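Local atomic coordinates of putative S-adenosyl-L-methionine-dependent Methyltransferase (Methanococcus maripaludis, PDB entry 3DLC), a protein that binds S-adenosylmethionine and probably transfers its methyl group to an acceptor that has not been firmly identified. Residues A[23-35]-A[149-163]. Residues are numbered along the deposited sequence; the frame is centred on the assembly and turned at random.
Sequences TLFAPIYPIIAEN and GFGNKELRDSISAEM. With SAM (S-adenosylmethionine), chain C.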
loop_
_atom_site.group_PDB
_atom_site.type_symbol
_atom_site.label_atom_id
_atom_site.label_comp_id
_atom_site.label_asym_id
_atom_site.label_seq_id
_atom_site.Cartn_x
_atom_site.Cartn_y
_atom_site.Cartn_z
ATOM N N THR A 23 16.973 -3.521 -0.673
ATOM C CA THR A 23 17.944 -3.988 0.310
ATOM C C THR A 23 17.267 -4.380 1.619
ATOM O O THR A 23 16.727 -5.481 1.756
ATOM C CB THR A 23 19.121 -2.973 0.476
ATOM O OG1 THR A 23 18.657 -1.708 0.946
ATOM C CG2 THR A 23 19.913 -2.811 -0.810
ATOM N N LEU A 24 17.273 -3.487 2.570
ATOM C CA LEU A 24 16.781 -3.782 3.908
ATOM C C LEU A 24 15.336 -4.285 3.925
ATOM O O LEU A 24 15.011 -5.220 4.649
ATOM C CB LEU A 24 16.892 -2.514 4.731
ATOM C CG LEU A 24 16.530 -2.675 6.180
ATOM C CD1 LEU A 24 17.411 -3.729 6.856
ATOM C CD2 LEU A 24 16.621 -1.328 6.858
ATOM N N PHE A 25 14.463 -3.682 3.127
ATOM C CA PHE A 25 13.059 -4.082 3.126
ATOM C C PHE A 25 12.748 -5.235 2.173
ATOM O O PHE A 25 11.653 -5.785 2.202
ATOM C CB PHE A 25 12.121 -2.926 2.736
ATOM C CG PHE A 25 11.910 -1.859 3.755
ATOM C CD1 PHE A 25 12.645 -1.762 4.914
ATOM C CD2 PHE A 25 10.974 -0.892 3.493
ATOM C CE1 PHE A 25 12.442 -0.690 5.779
ATOM C CE2 PHE A 25 10.776 0.162 4.372
ATOM C CZ PHE A 25 11.467 0.255 5.509
ATOM N N ALA A 26 13.698 -5.608 1.325
ATOM C CA ALA A 26 13.384 -6.578 0.270
ATOM C C ALA A 26 12.619 -7.827 0.741
ATOM O O ALA A 26 11.677 -8.257 0.076
ATOM C CB ALA A 26 14.631 -7.001 -0.514
ATOM N N PRO A 27 13.010 -8.451 1.858
ATOM C CA PRO A 27 12.310 -9.675 2.237
ATOM C C PRO A 27 10.847 -9.515 2.643
ATOM O O PRO A 27 10.082 -10.488 2.616
ATOM C CB PRO A 27 13.100 -10.191 3.434
ATOM C CG PRO A 27 14.024 -9.231 3.784
ATOM C CD PRO A 27 14.160 -8.188 2.734
ATOM N N ILE A 28 10.446 -8.293 2.981
ATOM C CA ILE A 28 9.074 -8.129 3.471
ATOM C C ILE A 28 8.053 -8.287 2.361
ATOM O O ILE A 28 6.918 -8.698 2.624
ATOM C CB ILE A 28 8.847 -6.795 4.194
ATOM C CG1 ILE A 28 8.703 -5.609 3.253
ATOM C CG2 ILE A 28 9.943 -6.583 5.260
ATOM C CD1 ILE A 28 8.661 -4.271 3.941
ATOM N N TYR A 29 8.432 -7.970 1.122
ATOM C CA TYR A 29 7.420 -7.903 0.069
ATOM C C TYR A 29 6.849 -9.305 -0.275
ATOM O O TYR A 29 5.636 -9.439 -0.360
ATOM C CB TYR A 29 7.923 -7.121 -1.141
ATOM C CG TYR A 29 8.307 -5.717 -0.761
ATOM C CD1 TYR A 29 7.355 -4.746 -0.576
ATOM C CD2 TYR A 29 9.634 -5.353 -0.607
ATOM C CE1 TYR A 29 7.699 -3.457 -0.198
ATOM C CE2 TYR A 29 9.994 -4.068 -0.232
ATOM C CZ TYR A 29 9.037 -3.124 -0.056
ATOM O OH TYR A 29 9.431 -1.841 0.286
ATOM N N PRO A 30 7.705 -10.322 -0.463
ATOM C CA PRO A 30 7.133 -11.645 -0.682
ATOM C C PRO A 30 6.316 -12.146 0.503
ATOM O O PRO A 30 5.352 -12.879 0.316
ATOM C CB PRO A 30 8.334 -12.535 -0.978
ATOM C CG PRO A 30 9.506 -11.715 -0.724
ATOM C CD PRO A 30 9.154 -10.294 -0.678
ATOM N N ILE A 31 6.710 -11.797 1.722
ATOM C CA ILE A 31 5.975 -12.233 2.913
ATOM C C ILE A 31 4.590 -11.563 2.948
ATOM O O ILE A 31 3.584 -12.214 3.211
ATOM C CB ILE A 31 6.766 -11.946 4.213
ATOM C CG1 ILE A 31 8.046 -12.810 4.257
ATOM C CG2 ILE A 31 5.916 -12.151 5.463
ATOM C CD1 ILE A 31 7.795 -14.301 4.354
ATOM N N ILE A 32 4.548 -10.262 2.713
ATOM C CA ILE A 32 3.284 -9.557 2.721
ATOM C C ILE A 32 2.399 -10.097 1.601
ATOM O O ILE A 32 1.185 -10.312 1.796
ATOM C CB ILE A 32 3.489 -8.049 2.613
ATOM C CG1 ILE A 32 4.170 -7.523 3.902
ATOM C CG2 ILE A 32 2.151 -7.338 2.395
ATOM C CD1 ILE A 32 4.674 -6.080 3.818
ATOM N N ALA A 33 2.955 -10.301 0.413
ATOM C CA ALA A 33 2.180 -10.874 -0.687
ATOM C C ALA A 33 1.597 -12.228 -0.328
ATOM O O ALA A 33 0.436 -12.522 -0.579
ATOM C CB ALA A 33 3.047 -10.957 -1.954
ATOM N N GLU A 34 2.414 -13.065 0.297
ATOM C CA GLU A 34 1.971 -14.370 0.730
ATOM C C GLU A 34 0.875 -14.246 1.773
ATOM O O GLU A 34 -0.121 -14.981 1.740
ATOM C CB GLU A 34 3.173 -15.144 1.276
ATOM C CG GLU A 34 2.848 -16.482 1.854
ATOM C CD GLU A 34 4.076 -17.234 2.296
ATOM O OE1 GLU A 34 4.921 -16.703 3.018
ATOM O OE2 GLU A 34 4.188 -18.369 1.881
ATOM N N ASN A 35 1.031 -13.313 2.706
ATOM C CA ASN A 35 0.017 -13.086 3.726
ATOM C C ASN A 35 -1.323 -12.729 3.071
ATOM O O ASN A 35 -2.383 -13.232 3.494
ATOM C CB ASN A 35 0.408 -11.960 4.685
ATOM C CG ASN A 35 1.522 -12.338 5.622
ATOM O OD1 ASN A 35 1.818 -13.525 5.794
ATOM N ND2 ASN A 35 2.113 -11.332 6.269
ATOM N N GLY A 149 3.685 -2.236 7.513
ATOM C CA GLY A 149 4.298 -3.256 8.316
ATOM C C GLY A 149 5.380 -3.988 7.561
ATOM O O GLY A 149 5.788 -3.616 6.459
ATOM N N PHE A 150 5.800 -5.078 8.193
ATOM C CA PHE A 150 6.970 -5.843 7.773
ATOM C C PHE A 150 6.722 -7.314 7.522
ATOM O O PHE A 150 7.646 -8.052 7.319
ATOM C CB PHE A 150 8.138 -5.574 8.738
ATOM C CG PHE A 150 8.453 -4.125 8.805
ATOM C CD1 PHE A 150 9.251 -3.530 7.838
ATOM C CD2 PHE A 150 7.784 -3.296 9.712
ATOM C CE1 PHE A 150 9.484 -2.171 7.823
ATOM C CE2 PHE A 150 7.982 -1.916 9.679
ATOM C CZ PHE A 150 8.851 -1.357 8.741
ATOM N N GLY A 151 5.458 -7.709 7.548
ATOM C CA GLY A 151 5.075 -9.068 7.199
ATOM C C GLY A 151 5.095 -10.091 8.317
ATOM O O GLY A 151 4.194 -10.921 8.383
ATOM N N ASN A 152 6.143 -10.085 9.142
ATOM C CA ASN A 152 6.158 -10.961 10.305
ATOM C C ASN A 152 7.053 -10.355 11.381
ATOM O O ASN A 152 7.750 -9.359 11.160
ATOM C CB ASN A 152 6.533 -12.384 9.906
ATOM C CG ASN A 152 7.945 -12.511 9.367
ATOM O OD1 ASN A 152 8.869 -11.918 9.904
ATOM N ND2 ASN A 152 8.122 -13.329 8.324
ATOM N N LYS A 153 7.022 -10.959 12.564
ATOM C CA LYS A 153 7.746 -10.407 13.695
ATOM C C LYS A 153 9.250 -10.427 13.501
ATOM O O LYS A 153 9.942 -9.492 13.905
ATOM C CB LYS A 153 7.395 -11.189 14.958
ATOM C CG LYS A 153 8.036 -10.664 16.215
ATOM C CD LYS A 153 7.656 -11.490 17.426
ATOM C CE LYS A 153 8.170 -10.907 18.704
ATOM N NZ LYS A 153 7.689 -11.712 19.856
ATOM N N GLU A 154 9.771 -11.494 12.916
ATOM C CA GLU A 154 11.225 -11.652 12.759
ATOM C C GLU A 154 11.781 -10.526 11.885
ATOM O O GLU A 154 12.783 -9.893 12.218
ATOM C CB GLU A 154 11.616 -13.040 12.179
ATOM C CG GLU A 154 13.153 -13.196 11.918
ATOM C CD GLU A 154 13.636 -14.628 11.592
ATOM O OE1 GLU A 154 12.804 -15.546 11.438
ATOM O OE2 GLU A 154 14.868 -14.828 11.443
ATOM N N LEU A 155 11.126 -10.291 10.761
ATOM C CA LEU A 155 11.545 -9.223 9.858
ATOM C C LEU A 155 11.311 -7.871 10.480
ATOM O O LEU A 155 12.143 -6.973 10.377
ATOM C CB LEU A 155 10.853 -9.341 8.506
ATOM C CG LEU A 155 11.191 -10.584 7.688
ATOM C CD1 LEU A 155 10.362 -10.582 6.428
ATOM C CD2 LEU A 155 12.697 -10.650 7.370
ATOM N N ARG A 156 10.177 -7.699 11.141
ATOM C CA ARG A 156 9.910 -6.440 11.793
ATOM C C ARG A 156 11.069 -6.066 12.727
ATOM O O ARG A 156 11.592 -4.942 12.736
ATOM C CB ARG A 156 8.603 -6.489 12.586
ATOM C CG ARG A 156 8.276 -5.223 13.306
ATOM C CD ARG A 156 7.162 -5.443 14.334
ATOM N NE ARG A 156 7.688 -6.221 15.442
ATOM C CZ ARG A 156 6.970 -6.657 16.454
ATOM N NH1 ARG A 156 5.678 -6.424 16.470
ATOM N NH2 ARG A 156 7.547 -7.349 17.431
ATOM N N ASP A 157 11.451 -7.020 13.549
ATOM C CA ASP A 157 12.444 -6.757 14.602
ATOM C C ASP A 157 13.832 -6.499 13.999
ATOM O O ASP A 157 14.570 -5.594 14.452
ATOM C CB ASP A 157 12.463 -7.905 15.603
ATOM C CG ASP A 157 11.217 -7.947 16.483
ATOM O OD1 ASP A 157 10.410 -6.973 16.468
ATOM O OD2 ASP A 157 11.103 -8.955 17.226
ATOM N N SER A 158 14.228 -7.290 13.007
ATOM C CA SER A 158 15.561 -7.113 12.435
ATOM C C SER A 158 15.643 -5.828 11.651
ATOM O O SER A 158 16.640 -5.083 11.723
ATOM C CB SER A 158 16.004 -8.288 11.591
ATOM O OG SER A 158 15.195 -8.489 10.477
ATOM N N ILE A 159 14.607 -5.541 10.882
ATOM C CA ILE A 159 14.598 -4.316 10.093
ATOM C C ILE A 159 14.532 -3.097 10.978
ATOM O O ILE A 159 15.224 -2.100 10.740
ATOM C CB ILE A 159 13.433 -4.325 9.064
ATOM C CG1 ILE A 159 13.711 -5.381 8.015
ATOM C CG2 ILE A 159 13.238 -2.930 8.439
ATOM C CD1 ILE A 159 12.542 -5.682 7.098
ATOM N N SER A 160 13.744 -3.174 12.045
ATOM C CA SER A 160 13.600 -2.018 12.909
ATOM C C SER A 160 14.948 -1.626 13.509
ATOM O O SER A 160 15.278 -0.439 13.590
ATOM C CB SER A 160 12.531 -2.242 14.002
ATOM O OG SER A 160 11.246 -2.538 13.462
ATOM N N ALA A 161 15.728 -2.605 13.937
ATOM C CA ALA A 161 17.007 -2.305 14.518
ATOM C C ALA A 161 17.881 -1.529 13.546
ATOM O O ALA A 161 18.540 -0.539 13.911
ATOM C CB ALA A 161 17.701 -3.565 14.970
ATOM N N GLU A 162 17.883 -1.950 12.288
ATOM C CA GLU A 162 18.693 -1.269 11.282
ATOM C C GLU A 162 18.122 0.115 10.948
ATOM O O GLU A 162 18.885 1.086 10.764
ATOM C CB GLU A 162 18.839 -2.110 10.019
ATOM C CG GLU A 162 19.787 -1.499 9.023
ATOM C CD GLU A 162 21.212 -1.388 9.514
ATOM O OE1 GLU A 162 21.554 -1.960 10.572
ATOM O OE2 GLU A 162 22.004 -0.729 8.802
HETATM N N MSE A 163 16.808 0.246 10.828
HETATM C CA MSE A 163 16.194 1.556 10.513
HETATM C C MSE A 163 16.479 2.570 11.596
HETATM O O MSE A 163 16.746 3.737 11.311
HETATM C CB MSE A 163 14.681 1.482 10.256
HETATM C CG MSE A 163 14.286 0.852 8.927
HETATM SE SE MSE A 163 14.948 1.789 7.370
HETATM C CE MSE A 163 13.883 3.390 7.541
HETATM N N SAM C . 4.336 0.903 -1.344
HETATM C CA SAM C . 5.802 1.094 -1.485
HETATM C C SAM C . 6.534 0.157 -0.564
HETATM O O SAM C . 5.924 -0.346 0.381
HETATM O OXT SAM C . 7.730 -0.031 -0.755
HETATM C CB SAM C . 6.175 2.545 -1.249
HETATM C CG SAM C . 5.899 3.077 0.120
HETATM S SD SAM C . 6.401 4.808 0.200
HETATM C CE SAM C . 6.775 4.797 1.931
HETATM C "C5'" SAM C . 4.788 5.750 0.101
HETATM C "C4'" SAM C . 4.205 6.064 -1.309
HETATM O "O4'" SAM C . 2.832 6.572 -1.379
HETATM C "C3'" SAM C . 5.100 6.990 -2.171
HETATM O "O3'" SAM C . 5.488 6.289 -3.312
HETATM C "C2'" SAM C . 4.175 8.166 -2.490
HETATM O "O2'" SAM C . 4.435 8.877 -3.679
HETATM C "C1'" SAM C . 2.784 7.510 -2.447
HETATM N N9 SAM C . 1.685 8.444 -2.158
HETATM C C8 SAM C . 1.596 9.293 -1.079
HETATM N N7 SAM C . 0.410 9.946 -1.083
HETATM C C5 SAM C . -0.263 9.523 -2.199
HETATM C C6 SAM C . -1.500 9.862 -2.753
HETATM N N6 SAM C . -2.319 10.812 -2.264
HETATM N N1 SAM C . -1.884 9.191 -3.861
HETATM C C2 SAM C . -1.071 8.250 -4.449
HETATM N N3 SAM C . 0.170 7.933 -3.982
HETATM C C4 SAM C . 0.518 8.566 -2.865
HETATM O O HOH W 1 3.114 -14.177 8.173
#
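Helix 28-35 and helix 153-163 run nearly antiparallel, at 152° and 11.1 Å between their axes, and the backbones come closest, by CA atoms, where Ile32 CA lies 4.8 Å from Gly151 CA. At that end Asn35 ND2 donates to Gly151 O (3.0 Å), in the carbonyl plane on a lone pair, with Gly151 O itself in the plane of the Asn35 amide. Ile31 CG2 rests on the same carbonyl, and Ile32 CG1 packs on Gly151 CA. Asn152 caps helix 153-163, its OD1 taking Leu155 N in a nearly straight bond. In this Rossmann-like methyltransferase fold, segment 149-163 leaves the end of strand 142-148 and lies against the helix that carries Tyr29, whose OH donates to the SAM carboxylate oxygen OXT (2.7 Å). Further along, Ile28 CG2 presses tightly on Ile159 CD1 (3.3 Å). In the conformer given, the Phe150 ring meets Ile28 CD1 through CD1 and points its edge at one face of Phe25, a T-shaped pair with planes at 80°; Arg118 makes a cation-pi contact with Phe150 and hydrogen-bonds to Gly149 O. Leu24, its CG turned opposite the backbone N (chi1 -175°), lays CD2 against selenomethionine Met163 SE (3.6 Å, one of two conformers), which also meets Phe25 CE1 obliquely.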